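Local structure of phenolic acid decarboxylase (Sedimentibacter hydroxybenzoicus, 7AE5) at residues 132-137 against 305-310; 246-251 against 293-298; 387-392 against 441-446. The protein catalyses the reversible, non-oxidative decarboxylation of 4-hydroxybenzoate and 3,4-dihydroxybenzoate, using prenylated FMN and manganese, in anaerobic detoxification of phenolic compounds. One frame throughout, in Å; residues are numbered along the deposited sequence.

Interaction 1. Residues 132-137 against 305-310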
loop_
_atom_site.group_PDB
_atom_site.type_symbol
_atom_site.label_atom_id
_atom_site.label_comp_id
_atom_site.label_asym_id
_atom_site.label_seq_id
_atom_site.Cartn_x
_atom_site.Cartn_y
_atom_site.Cartn_z
ATOM N N TYR C 132 20.474 -13.742 -45.645
ATOM C CA TYR C 132 19.154 -13.156 -45.818
ATOM C C TYR C 132 18.878 -12.215 -44.653
ATOM O O TYR C 132 19.612 -12.190 -43.663
ATOM C CB TYR C 132 18.078 -14.242 -45.909
ATOM C CG TYR C 132 18.002 -15.110 -44.674
ATOM C CD1 TYR C 132 18.895 -16.157 -44.480
ATOM C CD2 TYR C 132 17.044 -14.878 -43.697
ATOM C CE1 TYR C 132 18.832 -16.949 -43.350
ATOM C CE2 TYR C 132 16.973 -15.663 -42.565
ATOM C CZ TYR C 132 17.868 -16.696 -42.395
ATOM O OH TYR C 132 17.791 -17.477 -41.266
ATOM N N ARG C 133 17.803 -11.442 -44.775
ATOM C CA ARG C 133 17.401 -10.515 -43.725
ATOM C C ARG C 133 16.416 -11.205 -42.788
ATOM O O ARG C 133 15.354 -11.667 -43.224
ATOM C CB ARG C 133 16.787 -9.244 -44.309
ATOM C CG ARG C 133 16.802 -8.085 -43.326
ATOM C CD ARG C 133 16.051 -6.870 -43.842
ATOM N NE ARG C 133 16.660 -6.297 -45.036
ATOM C CZ ARG C 133 17.753 -5.546 -45.032
ATOM N NH1 ARG C 133 18.413 -5.292 -43.913
ATOM N NH2 ARG C 133 18.194 -5.036 -46.177
ATOM N N ILE C 134 16.766 -11.263 -41.503
ATOM C CA ILE C 134 15.958 -11.999 -40.536
ATOM C C ILE C 134 14.695 -11.220 -40.186
ATOM O O ILE C 134 13.587 -11.765 -40.203
ATOM C CB ILE C 134 16.789 -12.323 -39.283
ATOM C CG1 ILE C 134 18.116 -12.971 -39.685
ATOM C CG2 ILE C 134 16.006 -13.227 -38.342
ATOM C CD1 ILE C 134 19.009 -13.304 -38.518
ATOM N N ASN C 135 14.838 -9.944 -39.852
ATOM C CA ASN C 135 13.687 -9.110 -39.551
ATOM C C ASN C 135 13.695 -7.876 -40.440
ATOM O O ASN C 135 14.726 -7.493 -40.999
ATOM C CB ASN C 135 13.653 -8.718 -38.070
ATOM C CG ASN C 135 12.939 -9.750 -37.216
ATOM O OD1 ASN C 135 11.790 -10.105 -37.483
ATOM N ND2 ASN C 135 13.620 -10.242 -36.188
ATOM N N GLU C 136 12.518 -7.257 -40.559
ATOM C CA GLU C 136 12.306 -6.230 -41.576
ATOM C C GLU C 136 13.248 -5.046 -41.398
ATOM O O GLU C 136 13.776 -4.513 -42.382
ATOM C CB GLU C 136 10.851 -5.764 -41.546
ATOM C CG GLU C 136 10.029 -6.197 -42.747
ATOM C CD GLU C 136 8.779 -5.356 -42.929
ATOM O OE1 GLU C 136 8.911 -4.131 -43.139
ATOM O OE2 GLU C 136 7.665 -5.919 -42.860
ATOM N N GLN C 137 13.473 -4.616 -40.156
ATOM C CA GLN C 137 14.219 -3.395 -39.881
ATOM C C GLN C 137 15.660 -3.660 -39.466
ATOM O O GLN C 137 16.320 -2.760 -38.934
ATOM C CB GLN C 137 13.506 -2.569 -38.813
ATOM C CG GLN C 137 12.100 -2.159 -39.206
ATOM C CD GLN C 137 12.084 -1.181 -40.365
ATOM O OE1 GLN C 137 12.803 -0.184 -40.361
ATOM N NE2 GLN C 137 11.264 -1.468 -41.370
ATOM N N PHE C 305 23.871 -23.711 -43.902
ATOM C CA PHE C 305 23.826 -22.475 -43.124
ATOM C C PHE C 305 22.781 -22.635 -42.028
ATOM O O PHE C 305 21.587 -22.420 -42.252
ATOM C CB PHE C 305 23.509 -21.287 -44.028
ATOM C CG PHE C 305 23.474 -19.959 -43.314
ATOM C CD1 PHE C 305 24.195 -19.759 -42.146
ATOM C CD2 PHE C 305 22.724 -18.907 -43.818
ATOM C CE1 PHE C 305 24.165 -18.539 -41.493
ATOM C CE2 PHE C 305 22.691 -17.683 -43.169
ATOM C CZ PHE C 305 23.413 -17.500 -42.006
ATOM N N GLU C 306 23.232 -23.013 -40.835
ATOM C CA GLU C 306 22.345 -23.142 -39.684
ATOM C C GLU C 306 22.155 -21.763 -39.064
ATOM O O GLU C 306 23.057 -21.242 -38.399
ATOM C CB GLU C 306 22.913 -24.129 -38.669
ATOM C CG GLU C 306 21.985 -24.390 -37.487
ATOM C CD GLU C 306 22.719 -24.858 -36.243
ATOM O OE1 GLU C 306 23.962 -24.960 -36.284
ATOM O OE2 GLU C 306 22.050 -25.128 -35.223
ATOM N N ASN C 307 20.988 -21.168 -39.289
ATOM C CA ASN C 307 20.686 -19.833 -38.801
ATOM C C ASN C 307 19.419 -19.870 -37.960
ATOM O O ASN C 307 18.648 -20.832 -38.000
ATOM C CB ASN C 307 20.531 -18.836 -39.954
ATOM C CG ASN C 307 21.086 -17.468 -39.616
ATOM O OD1 ASN C 307 22.025 -17.342 -38.829
ATOM N ND2 ASN C 307 20.514 -16.433 -40.220
ATOM N N LEU C 308 19.210 -18.798 -37.201
ATOM C CA LEU C 308 18.143 -18.728 -36.215
ATOM C C LEU C 308 17.262 -17.518 -36.479
ATOM O O LEU C 308 17.762 -16.428 -36.775
ATOM C CB LEU C 308 18.726 -18.665 -34.789
ATOM C CG LEU C 308 17.893 -18.204 -33.586
ATOM C CD1 LEU C 308 18.439 -18.846 -32.326
ATOM C CD2 LEU C 308 17.904 -16.684 -33.416
ATOM N N TYR C 309 15.953 -17.712 -36.370
ATOM C CA TYR C 309 15.013 -16.602 -36.343
ATOM C C TYR C 309 14.646 -16.272 -34.902
ATOM O O TYR C 309 14.407 -17.170 -34.089
ATOM C CB TYR C 309 13.734 -16.908 -37.129
ATOM C CG TYR C 309 12.696 -15.814 -36.971
ATOM C CD1 TYR C 309 12.806 -14.621 -37.674
ATOM C CD2 TYR C 309 11.629 -15.960 -36.091
ATOM C CE1 TYR C 309 11.873 -13.614 -37.523
ATOM C CE2 TYR C 309 10.693 -14.957 -35.932
ATOM C CZ TYR C 309 10.821 -13.785 -36.652
ATOM O OH TYR C 309 9.893 -12.778 -36.501
ATOM N N LEU C 310 14.593 -14.980 -34.595
ATOM C CA LEU C 310 14.089 -14.507 -33.316
ATOM C C LEU C 310 13.129 -13.351 -33.553
ATOM O O LEU C 310 13.288 -12.568 -34.494
ATOM C CB LEU C 310 15.224 -14.078 -32.365
ATOM C CG LEU C 310 15.818 -12.671 -32.463
ATOM C CD1 LEU C 310 16.692 -12.395 -31.250
ATOM C CD2 LEU C 310 16.620 -12.508 -33.744
#
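Ile-134 has the most surface buried here, its two outer branches meeting different parts of 305-310. Its CG2 methyl comes within 3.6 Å of Tyr-309 CD1, and its CD1 ends 3.8 Å from the carbonyl oxygen of Leu-308. The Ile-134 and Tyr-309 side chains run past one another in opposite senses, and the edge of the Tyr-309 ring also receives the backbone O of Ile-134, 3.7 Å from Tyr-309 CE1 and in the ring plane.

Tyr-132 is next in buried area. Its first torsion (chi1 60°) places CG between the backbone N and C, and the ring extends to Asn-307 and Phe-305. Asn-307 ND2 donates a weak hydrogen bond to Tyr-132 OH (3.1 Å), the amide standing at 90° to the phenol ring. That amide is held mainly from outside: its OD1 accepts from Ser-144 N, and ND2 also bonds Tyr-142 O. Beside it, Tyr-132 CE1 packs 3.9 Å from Phe-305 CE2.

A firmer polar link closes the other end, where Asn-135 ND2 donates to Leu-310 O (2.9 Å), which lies close to the Asn-135 amide plane. Arg-133 is bound by Glu-39 of the ShdD chain.

The contact joins the loop between strands 117-119 and 142-143 to the continuation of strand 304-306, buried in the Rift-related domain with Leu-310 near the predicted proton donor Glu-278. Segment 305-310 starts on that strand, which pairs in parallel with strand 62-65, and runs on as loop. Helix 33-43 packs on Tyr-132 and Tyr-309, helix 316-320 on Leu-308 and Leu-310, and strand 142-143 on Ile-134 and Phe-305.

Interaction 2. Residues 246-251 against 293-298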
loop_
_atom_site.group_PDB
_atom_site.type_symbol
_atom_site.label_atom_id
_atom_site.label_comp_id
_atom_site.label_asym_id
_atom_site.label_seq_id
_atom_site.Cartn_x
_atom_site.Cartn_y
_atom_site.Cartn_z
ATOM N N ASP C 246 43.184 -22.942 -38.580
ATOM C CA ASP C 246 44.243 -22.974 -39.584
ATOM C C ASP C 246 45.284 -21.890 -39.330
ATOM O O ASP C 246 46.491 -22.151 -39.383
ATOM C CB ASP C 246 43.641 -22.830 -40.981
ATOM C CG ASP C 246 43.512 -24.159 -41.700
ATOM O OD1 ASP C 246 43.814 -25.202 -41.083
ATOM O OD2 ASP C 246 43.109 -24.160 -42.882
ATOM N N LEU C 247 44.837 -20.668 -39.045
ATOM C CA LEU C 247 45.745 -19.532 -38.956
ATOM C C LEU C 247 46.199 -19.220 -37.538
ATOM O O LEU C 247 47.211 -18.531 -37.368
ATOM C CB LEU C 247 45.084 -18.282 -39.545
ATOM C CG LEU C 247 44.473 -18.423 -40.938
ATOM C CD1 LEU C 247 43.724 -17.157 -41.316
ATOM C CD2 LEU C 247 45.555 -18.733 -41.956
ATOM N N TYR C 248 45.492 -19.706 -36.522
ATOM C CA TYR C 248 45.731 -19.292 -35.146
ATOM C C TYR C 248 45.904 -20.524 -34.271
ATOM O O TYR C 248 45.020 -21.387 -34.224
ATOM C CB TYR C 248 44.587 -18.405 -34.652
ATOM C CG TYR C 248 44.389 -17.189 -35.533
ATOM C CD1 TYR C 248 45.405 -16.254 -35.693
ATOM C CD2 TYR C 248 43.203 -16.990 -36.228
ATOM C CE1 TYR C 248 45.241 -15.146 -36.504
ATOM C CE2 TYR C 248 43.028 -15.884 -37.043
ATOM C CZ TYR C 248 44.051 -14.966 -37.177
ATOM O OH TYR C 248 43.886 -13.862 -37.984
ATOM N N ASP C 249 47.042 -20.596 -33.574
ATOM C CA ASP C 249 47.390 -21.793 -32.815
ATOM C C ASP C 249 46.546 -21.922 -31.553
ATOM O O ASP C 249 46.184 -23.034 -31.151
ATOM C CB ASP C 249 48.877 -21.765 -32.460
ATOM C CG ASP C 249 49.771 -21.816 -33.684
ATOM O OD1 ASP C 249 49.248 -22.063 -34.791
ATOM O OD2 ASP C 249 50.996 -21.609 -33.539
ATOM N N HIS C 250 46.230 -20.798 -30.911
ATOM C CA HIS C 250 45.521 -20.795 -29.638
ATOM C C HIS C 250 44.014 -20.977 -29.779
ATOM O O HIS C 250 43.328 -21.088 -28.757
ATOM C CB HIS C 250 45.791 -19.489 -28.881
ATOM C CG HIS C 250 45.426 -18.252 -29.647
ATOM N ND1 HIS C 250 45.484 -18.175 -31.022
ATOM C CD2 HIS C 250 44.965 -17.051 -29.225
ATOM C CE1 HIS C 250 45.098 -16.974 -31.413
ATOM N NE2 HIS C 250 44.776 -16.272 -30.341
ATOM N N LEU C 251 43.484 -21.008 -30.997
ATOM C CA LEU C 251 42.049 -21.102 -31.232
ATOM C C LEU C 251 41.698 -22.485 -31.763
ATOM O O LEU C 251 42.303 -22.955 -32.735
ATOM C CB LEU C 251 41.588 -20.024 -32.214
ATOM C CG LEU C 251 41.667 -18.593 -31.677
ATOM C CD1 LEU C 251 41.131 -17.600 -32.693
ATOM C CD2 LEU C 251 40.920 -18.482 -30.357
ATOM N N LYS C 293 37.584 -8.608 -39.746
ATOM C CA LYS C 293 38.009 -9.039 -41.067
ATOM C C LYS C 293 38.116 -10.555 -41.069
ATOM O O LYS C 293 38.600 -11.153 -40.106
ATOM C CB LYS C 293 39.348 -8.412 -41.457
ATOM C CG LYS C 293 39.661 -8.515 -42.941
ATOM C CD LYS C 293 40.972 -7.829 -43.279
ATOM C CE LYS C 293 40.810 -6.891 -44.464
ATOM N NZ LYS C 293 40.431 -7.615 -45.711
ATOM N N ILE C 294 37.642 -11.174 -42.141
ATOM C CA ILE C 294 37.627 -12.627 -42.262
ATOM C C ILE C 294 38.804 -13.018 -43.145
ATOM O O ILE C 294 38.816 -12.732 -44.347
ATOM C CB ILE C 294 36.289 -13.128 -42.819
ATOM C CG1 ILE C 294 35.244 -13.129 -41.702
ATOM C CG2 ILE C 294 36.432 -14.528 -43.398
ATOM C CD1 ILE C 294 33.856 -13.475 -42.161
ATOM N N ASP C 295 39.811 -13.651 -42.540
ATOM C CA ASP C 295 41.058 -13.961 -43.227
ATOM C C ASP C 295 41.036 -15.312 -43.931
ATOM O O ASP C 295 41.753 -15.493 -44.922
ATOM C CB ASP C 295 42.228 -13.928 -42.240
ATOM C CG ASP C 295 42.385 -12.580 -41.564
ATOM O OD1 ASP C 295 42.737 -11.603 -42.257
ATOM O OD2 ASP C 295 42.159 -12.498 -40.338
ATOM N N ARG C 296 40.236 -16.261 -43.451
ATOM C CA ARG C 296 40.151 -17.566 -44.091
ATOM C C ARG C 296 38.822 -18.217 -43.738
ATOM O O ARG C 296 38.304 -18.042 -42.632
ATOM C CB ARG C 296 41.314 -18.476 -43.678
ATOM C CG ARG C 296 41.323 -19.824 -44.386
ATOM C CD ARG C 296 42.255 -20.808 -43.705
ATOM N NE ARG C 296 43.653 -20.542 -44.019
ATOM C CZ ARG C 296 44.492 -21.439 -44.521
ATOM N NH1 ARG C 296 44.106 -22.679 -44.777
ATOM N NH2 ARG C 296 45.749 -21.085 -44.769
ATOM N N ILE C 297 38.280 -18.967 -44.695
ATOM C CA ILE C 297 37.066 -19.751 -44.508
ATOM C C ILE C 297 37.407 -21.216 -44.734
ATOM O O ILE C 297 38.011 -21.567 -45.754
ATOM C CB ILE C 297 35.943 -19.307 -45.464
ATOM C CG1 ILE C 297 35.402 -17.937 -45.059
ATOM C CG2 ILE C 297 34.818 -20.337 -45.486
ATOM C CD1 ILE C 297 34.435 -17.347 -46.062
ATOM N N THR C 298 37.033 -22.066 -43.780
ATOM C CA THR C 298 37.127 -23.513 -43.922
ATOM C C THR C 298 35.740 -24.104 -43.712
ATOM O O THR C 298 35.069 -23.777 -42.728
ATOM C CB THR C 298 38.120 -24.117 -42.923
ATOM O OG1 THR C 298 37.465 -24.335 -41.666
ATOM C CG2 THR C 298 39.309 -23.189 -42.716
#
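One salt bridge joins the two segments: Asp-246 OD2 lies 2.6 Å from Arg-296 NH1. The carboxylate and guanidinium planes are 86° apart, so the pair meets through one oxygen and one nitrogen and not as a flat two-pronged pair. A bend in the arginine chain (chi3 -77°) turns the guanidinium so that Asp-246 CB sits over one of its faces. The other carboxylate oxygen, OD1, is bridged by Lys-115 and Arg-109, which probably keeps Asp-246 ionised.

Apolar packing comes from Leu-247 CD1, which rests 3.6 Å from Arg-296 CB and 3.7 Å from Asp-295 CB. The other methyl, CD2, lies against a polar atom, 3.3 Å from Arg-296 NE, a buried nitrogen for which the model offers no partner. Leu-247 CB also covers the centre of the Tyr-248 ring.

The remaining polar contact is weak: Tyr-248 OH donates to Asp-295 OD2 over 3.2 Å, the oxygen lying near the plane of the ring. OD2 has its stronger partner in His-264 ND1.

Glu-262 ties the pieces together, its carboxylate accepting from the backbone N of Asp-246 and Leu-247. Asp-295 and Arg-296 both bond the Glu-262 backbone, forming a classic beta bulge in the antiparallel pairing of strands 287-299 and 259-265.

Interaction 3. Residues 387-392 against 441-446. With RB (rubidium ion), chain Q.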
loop_
_atom_site.group_PDB
_atom_site.type_symbol
_atom_site.label_atom_id
_atom_site.label_comp_id
_atom_site.label_asym_id
_atom_site.label_seq_id
_atom_site.Cartn_x
_atom_site.Cartn_y
_atom_site.Cartn_z
ATOM N N VAL C 387 6.325 -18.933 -6.323
ATOM C CA VAL C 387 6.735 -20.117 -5.576
ATOM C C VAL C 387 5.534 -21.042 -5.446
ATOM O O VAL C 387 4.460 -20.619 -5.004
ATOM C CB VAL C 387 7.302 -19.753 -4.194
ATOM C CG1 VAL C 387 7.908 -20.982 -3.541
ATOM C CG2 VAL C 387 8.339 -18.648 -4.322
ATOM N N VAL C 388 5.720 -22.304 -5.828
ATOM C CA VAL C 388 4.667 -23.308 -5.782
ATOM C C VAL C 388 5.151 -24.483 -4.936
ATOM O O VAL C 388 6.329 -24.589 -4.592
ATOM C CB VAL C 388 4.249 -23.778 -7.188
ATOM C CG1 VAL C 388 3.754 -22.598 -8.019
ATOM C CG2 VAL C 388 5.416 -24.467 -7.879
ATOM N N ASP C 389 4.217 -25.375 -4.610
ATOM C CA ASP C 389 4.528 -26.496 -3.738
ATOM C C ASP C 389 5.358 -27.547 -4.474
ATOM O O ASP C 389 5.582 -27.478 -5.686
ATOM C CB ASP C 389 3.250 -27.128 -3.189
ATOM C CG ASP C 389 2.538 -26.235 -2.195
ATOM O OD1 ASP C 389 3.191 -25.789 -1.227
ATOM O OD2 ASP C 389 1.324 -25.991 -2.373
ATOM N N GLU C 390 5.799 -28.548 -3.709
ATOM C CA GLU C 390 6.743 -29.533 -4.225
ATOM C C GLU C 390 6.125 -30.413 -5.303
ATOM O O GLU C 390 6.833 -30.874 -6.204
ATOM C CB GLU C 390 7.279 -30.386 -3.073
ATOM C CG GLU C 390 6.239 -31.289 -2.421
ATOM C CD GLU C 390 5.510 -30.617 -1.266
ATOM O OE1 GLU C 390 5.607 -29.377 -1.137
ATOM O OE2 GLU C 390 4.838 -31.331 -0.490
ATOM N N PHE C 391 4.817 -30.652 -5.239
ATOM C CA PHE C 391 4.158 -31.534 -6.192
ATOM C C PHE C 391 3.731 -30.825 -7.470
ATOM O O PHE C 391 3.285 -31.491 -8.409
ATOM C CB PHE C 391 2.933 -32.196 -5.545
ATOM C CG PHE C 391 1.960 -31.219 -4.953
ATOM C CD1 PHE C 391 2.110 -30.776 -3.650
ATOM C CD2 PHE C 391 0.897 -30.738 -5.701
ATOM C CE1 PHE C 391 1.217 -29.876 -3.103
ATOM C CE2 PHE C 391 0.004 -29.835 -5.160
ATOM C CZ PHE C 391 0.168 -29.399 -3.860
ATOM N N VAL C 392 3.854 -29.504 -7.532
ATOM C CA VAL C 392 3.468 -28.742 -8.713
ATOM C C VAL C 392 4.664 -28.642 -9.646
ATOM O O VAL C 392 5.746 -28.201 -9.241
ATOM C CB VAL C 392 2.956 -27.345 -8.325
ATOM C CG1 VAL C 392 2.901 -26.442 -9.552
ATOM C CG2 VAL C 392 1.591 -27.445 -7.671
ATOM N N ASP C 441 3.448 -15.923 -3.445
ATOM C CA ASP C 441 3.540 -17.149 -2.655
ATOM C C ASP C 441 2.314 -18.017 -2.942
ATOM O O ASP C 441 1.328 -18.034 -2.196
ATOM C CB ASP C 441 3.681 -16.819 -1.169
ATOM C CG ASP C 441 3.615 -18.052 -0.285
ATOM O OD1 ASP C 441 3.903 -19.159 -0.788
ATOM O OD2 ASP C 441 3.285 -17.915 0.912
ATOM N N ALA C 442 2.403 -18.773 -4.043
ATOM C CA ALA C 442 1.366 -19.712 -4.458
ATOM C C ALA C 442 1.472 -21.054 -3.745
ATOM O O ALA C 442 1.100 -22.086 -4.319
ATOM C CB ALA C 442 1.410 -19.915 -5.974
ATOM N N THR C 443 1.972 -21.072 -2.514
ATOM C CA THR C 443 2.086 -22.310 -1.762
ATOM C C THR C 443 0.994 -22.420 -0.705
ATOM O O THR C 443 0.381 -21.422 -0.283
ATOM C CB THR C 443 3.461 -22.435 -1.096
ATOM O OG1 THR C 443 3.578 -21.474 -0.039
ATOM C CG2 THR C 443 4.569 -22.222 -2.115
ATOM N N THR C 444 0.760 -23.675 -0.304
ATOM C CA THR C 444 -0.194 -24.017 0.743
ATOM C C THR C 444 0.379 -23.651 2.106
ATOM O O THR C 444 1.533 -23.988 2.395
ATOM C CB THR C 444 -0.498 -25.517 0.699
ATOM O OG1 THR C 444 -0.927 -25.892 -0.616
ATOM C CG2 THR C 444 -1.569 -25.883 1.709
ATOM N N PRO C 445 -0.379 -22.970 2.962
ATOM C CA PRO C 445 0.143 -22.617 4.288
ATOM C C PRO C 445 0.504 -23.852 5.100
ATOM O O PRO C 445 -0.208 -24.858 5.093
ATOM C CB PRO C 445 -1.014 -21.844 4.931
ATOM C CG PRO C 445 -1.830 -21.346 3.778
ATOM C CD PRO C 445 -1.710 -22.390 2.712
ATOM N N VAL C 446 1.630 -23.768 5.794
ATOM C CA VAL C 446 2.030 -24.779 6.768
ATOM C C VAL C 446 2.208 -24.072 8.104
ATOM O O VAL C 446 2.410 -22.845 8.147
ATOM C CB VAL C 446 3.313 -25.526 6.332
ATOM C CG1 VAL C 446 3.203 -25.990 4.890
ATOM C CG2 VAL C 446 4.530 -24.649 6.517
HETATM RB RB RB Q . -0.004 -18.995 -0.374
HETATM O O HOH W 1 1.451 -24.831 -4.999
HETATM O O HOH W 2 3.032 -26.274 1.624
HETATM O O HOH W 3 1.219 -19.162 1.745
#
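The carboxylate of Asp-389 is the flat group that reaches across, meeting Thr-444 mainly through OD2. The backbone N of Thr-444 uses the syn lone pair of OD2 (3.2 Å), and Thr-444 OG1 donates to the same oxygen on its syn side (2.9 Å), 29° out of the carboxylate plane. OD1 lies 3.4 Å from Thr-443 CB. The Asp-441 carboxylate is met differently: Thr-443 N approaches its OD1 from above the plane, 52° out of it, making an Asx turn.

With CG anti to its carbonyl carbon (chi1 -70°), Asp-389 keeps its carboxylate near its own backbone N, and water 1 joins that N, OD2 and Ala-442 O, donating to the last over 2.8 Å. Water 2 links Asp-389 OD1 to Thr-444 O. Without this carboxylate, as with an alanine here, Thr-444 N and OG1 would probably lose their acceptor, and each water one of its contacts, OD2 for water 1 and OD1 for water 2.

Apolar contacts accompany a parallel beta bridge of Val-387 with Asp-441: Val-387 CG1 lies 3.8 Å from Thr-443 CG2, and Val-388 CG1 packs against Ala-442 CB.

From the bridge residue Asp-441 onward, the chain binds a rubidium ion. Asp-441 O and Thr-443 O each bind it at 2.5 Å, joined by water 3, Arg-407 O and Asp-413 OD1. Arg-407 also donates from NH2 to Thr-444 OG1. The named ligands are all oxygens: three backbone carbonyls, a carboxylate and a water. Asp-413, bound directly, and Asp-441, reached through water 3, probably both help to offset the positive charge of the ion.

How the interactions relate
Interactions 1 and 2 lie within the Rift-related domain, and 246-251/293-298 is nested along the chain inside the loop closed by 132-137/305-310. Their centres are 25 Å apart without touching, yet the chain runs from 293-298, through a short link, to 305-310, the second half of interaction 1. Interaction 3 comes later, at the ends of the neighbouring strands 384-388 and 434-441 of a separate mixed sheet, its centre 41 Å from that of interaction 1 and 53 Å from that of interaction 2. The contacts thus tie down separate parts of the protein. Only interaction 1 nears the active site: the Leu-310 side chain is about 5 Å from that of Glu-278.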